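Local structure of monosaccharide ABC transporter substrate-binding protein, CUT2 family (4YHS) at residues Val94-Tyr99 / Gly123-Asp128. The protein probably binds a monosaccharide or related solute outside the cytoplasmic membrane and delivers it to a CUT2-family ABC transporter for uptake. Sequence-based numbering, arbitrary orientation.
Sequences VEAGGY and GAISAD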
loop_
_atom_site.group_PDB
_atom_site.type_symbol
_atom_site.label_atom_id
_atom_site.label_comp_id
_atom_site.label_asym_id
_atom_site.label_seq_id
_atom_site.Cartn_x
_atom_site.Cartn_y
_atom_site.Cartn_z
ATOM N N VAL A 94 -13.064 -7.087 -12.472
ATOM C CA VAL A 94 -12.333 -7.302 -13.709
ATOM C C VAL A 94 -10.900 -6.770 -13.521
ATOM O O VAL A 94 -10.664 -5.868 -12.706
ATOM C CB VAL A 94 -13.048 -6.618 -14.913
ATOM C CG1 VAL A 94 -14.420 -7.273 -15.116
ATOM C CG2 VAL A 94 -13.196 -5.112 -14.693
ATOM N N GLU A 95 -9.927 -7.380 -14.205
ATOM C CA GLU A 95 -8.527 -6.929 -14.117
ATOM C C GLU A 95 -7.902 -6.893 -15.520
ATOM O O GLU A 95 -8.166 -7.770 -16.362
ATOM C CB GLU A 95 -7.730 -7.821 -13.171
ATOM C CG GLU A 95 -7.687 -9.269 -13.578
ATOM C CD GLU A 95 -6.556 -9.596 -14.497
ATOM O OE1 GLU A 95 -6.635 -10.687 -15.068
ATOM O OE2 GLU A 95 -5.585 -8.789 -14.648
ATOM N N ALA A 96 -7.073 -5.872 -15.762
ATOM C CA ALA A 96 -6.676 -5.539 -17.132
ATOM C C ALA A 96 -5.436 -6.284 -17.596
ATOM O O ALA A 96 -5.072 -6.198 -18.763
ATOM C CB ALA A 96 -6.451 -4.055 -17.271
ATOM N N GLY A 97 -4.817 -7.026 -16.696
ATOM C CA GLY A 97 -3.690 -7.861 -17.043
ATOM C C GLY A 97 -2.308 -7.230 -16.958
ATOM O O GLY A 97 -1.327 -7.885 -17.256
ATOM N N GLY A 98 -2.200 -5.995 -16.488
ATOM C CA GLY A 98 -0.885 -5.393 -16.356
ATOM C C GLY A 98 -0.901 -3.891 -16.490
ATOM O O GLY A 98 -1.828 -3.326 -17.065
ATOM N N TYR A 99 0.130 -3.241 -15.962
ATOM C CA TYR A 99 0.215 -1.788 -16.040
ATOM C C TYR A 99 0.516 -1.270 -17.453
ATOM O O TYR A 99 0.490 -0.061 -17.692
ATOM C CB TYR A 99 1.250 -1.277 -15.034
ATOM C CG TYR A 99 0.692 -1.102 -13.630
ATOM C CD1 TYR A 99 -0.264 -0.132 -13.362
ATOM C CD2 TYR A 99 1.123 -1.902 -12.583
ATOM C CE1 TYR A 99 -0.789 0.024 -12.086
ATOM C CE2 TYR A 99 0.609 -1.750 -11.282
ATOM C CZ TYR A 99 -0.350 -0.781 -11.055
ATOM O OH TYR A 99 -0.891 -0.606 -9.818
ATOM N N GLY A 123 -8.759 0.748 -9.333
ATOM C CA GLY A 123 -7.334 0.805 -9.084
ATOM C C GLY A 123 -6.675 1.185 -10.397
ATOM O O GLY A 123 -6.474 0.341 -11.270
ATOM N N ALA A 124 -6.358 2.474 -10.541
ATOM C CA ALA A 124 -6.043 3.042 -11.845
ATOM C C ALA A 124 -4.647 2.711 -12.342
ATOM O O ALA A 124 -3.670 2.825 -11.603
ATOM C CB ALA A 124 -6.221 4.533 -11.802
ATOM N N ILE A 125 -4.557 2.352 -13.624
ATOM C CA ILE A 125 -3.265 2.080 -14.216
ATOM C C ILE A 125 -2.447 3.382 -14.332
ATOM O O ILE A 125 -1.234 3.361 -14.209
ATOM C CB ILE A 125 -3.437 1.381 -15.595
ATOM C CG1 ILE A 125 -3.705 -0.115 -15.361
ATOM C CG2 ILE A 125 -2.207 1.577 -16.485
ATOM C CD1 ILE A 125 -4.154 -0.896 -16.611
ATOM N N SER A 126 -3.095 4.524 -14.572
ATOM C CA SER A 126 -2.362 5.783 -14.477
ATOM C C SER A 126 -3.224 6.873 -13.835
ATOM O O SER A 126 -4.443 6.769 -13.776
ATOM C CB SER A 126 -1.839 6.228 -15.856
ATOM O OG SER A 126 -2.796 6.939 -16.623
ATOM N N ALA A 127 -2.568 7.905 -13.330
ATOM C CA ALA A 127 -3.258 8.979 -12.621
ATOM C C ALA A 127 -4.257 9.760 -13.472
ATOM O O ALA A 127 -5.310 10.145 -12.955
ATOM C CB ALA A 127 -2.232 9.948 -12.026
ATOM N N ASP A 128 -3.923 10.000 -14.749
ATOM C CA ASP A 128 -4.712 10.821 -15.664
ATOM C C ASP A 128 -5.432 10.034 -16.762
ATOM O O ASP A 128 -6.302 10.572 -17.422
ATOM C CB ASP A 128 -3.823 11.833 -16.385
ATOM C CG ASP A 128 -2.977 12.653 -15.438
ATOM O OD1 ASP A 128 -3.324 12.758 -14.233
ATOM O OD2 ASP A 128 -1.958 13.201 -15.920
#
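Ile125 packs against Tyr99 and sends its CD1 methyl toward Gly98 and Ala96, joining two loops at the C-terminal ends of parallel strands 90-95 and 119-122 in the alpha/beta fold of a periplasmic binding protein. Both loops follow strands that flank strand 60-65, and each leads on to a helix. CG1 of Ile125 lies 4.0 Å from CD1 of the Tyr99 ring. With Ile125 CG2 anti to the backbone N and CG1 beside it (chi1 -80°), the two branches diverge: CG2 comes to 3.4 Å from Tyr99 O, while Ile125 CD1 ends 4.0 Å from Ala96 CB. Cutting the side chain back to an alanine here is likely to cost Ala96 CB its CD1 partner and Tyr99 CD1 its CG1 neighbour, opening a gap beside Gly98 O. Farther along, Ala124 O lies at the edge of the Tyr99 ring, near its plane, 4.0 Å from Tyr99 CE1. Asn149 ND2 hydrogen-bonds to both this carbonyl and Tyr99 OH, and the ring of His67 meets that of Tyr99 steeply, at about 80°. Bis-Tris, probably from the crystallisation liquor, lies about 5 Å from the Tyr99 side chain, consistent with Tyr99 bordering the solute pocket. The Ile125 CD1 methyl also comes to 3.4 Å from Gly98 O.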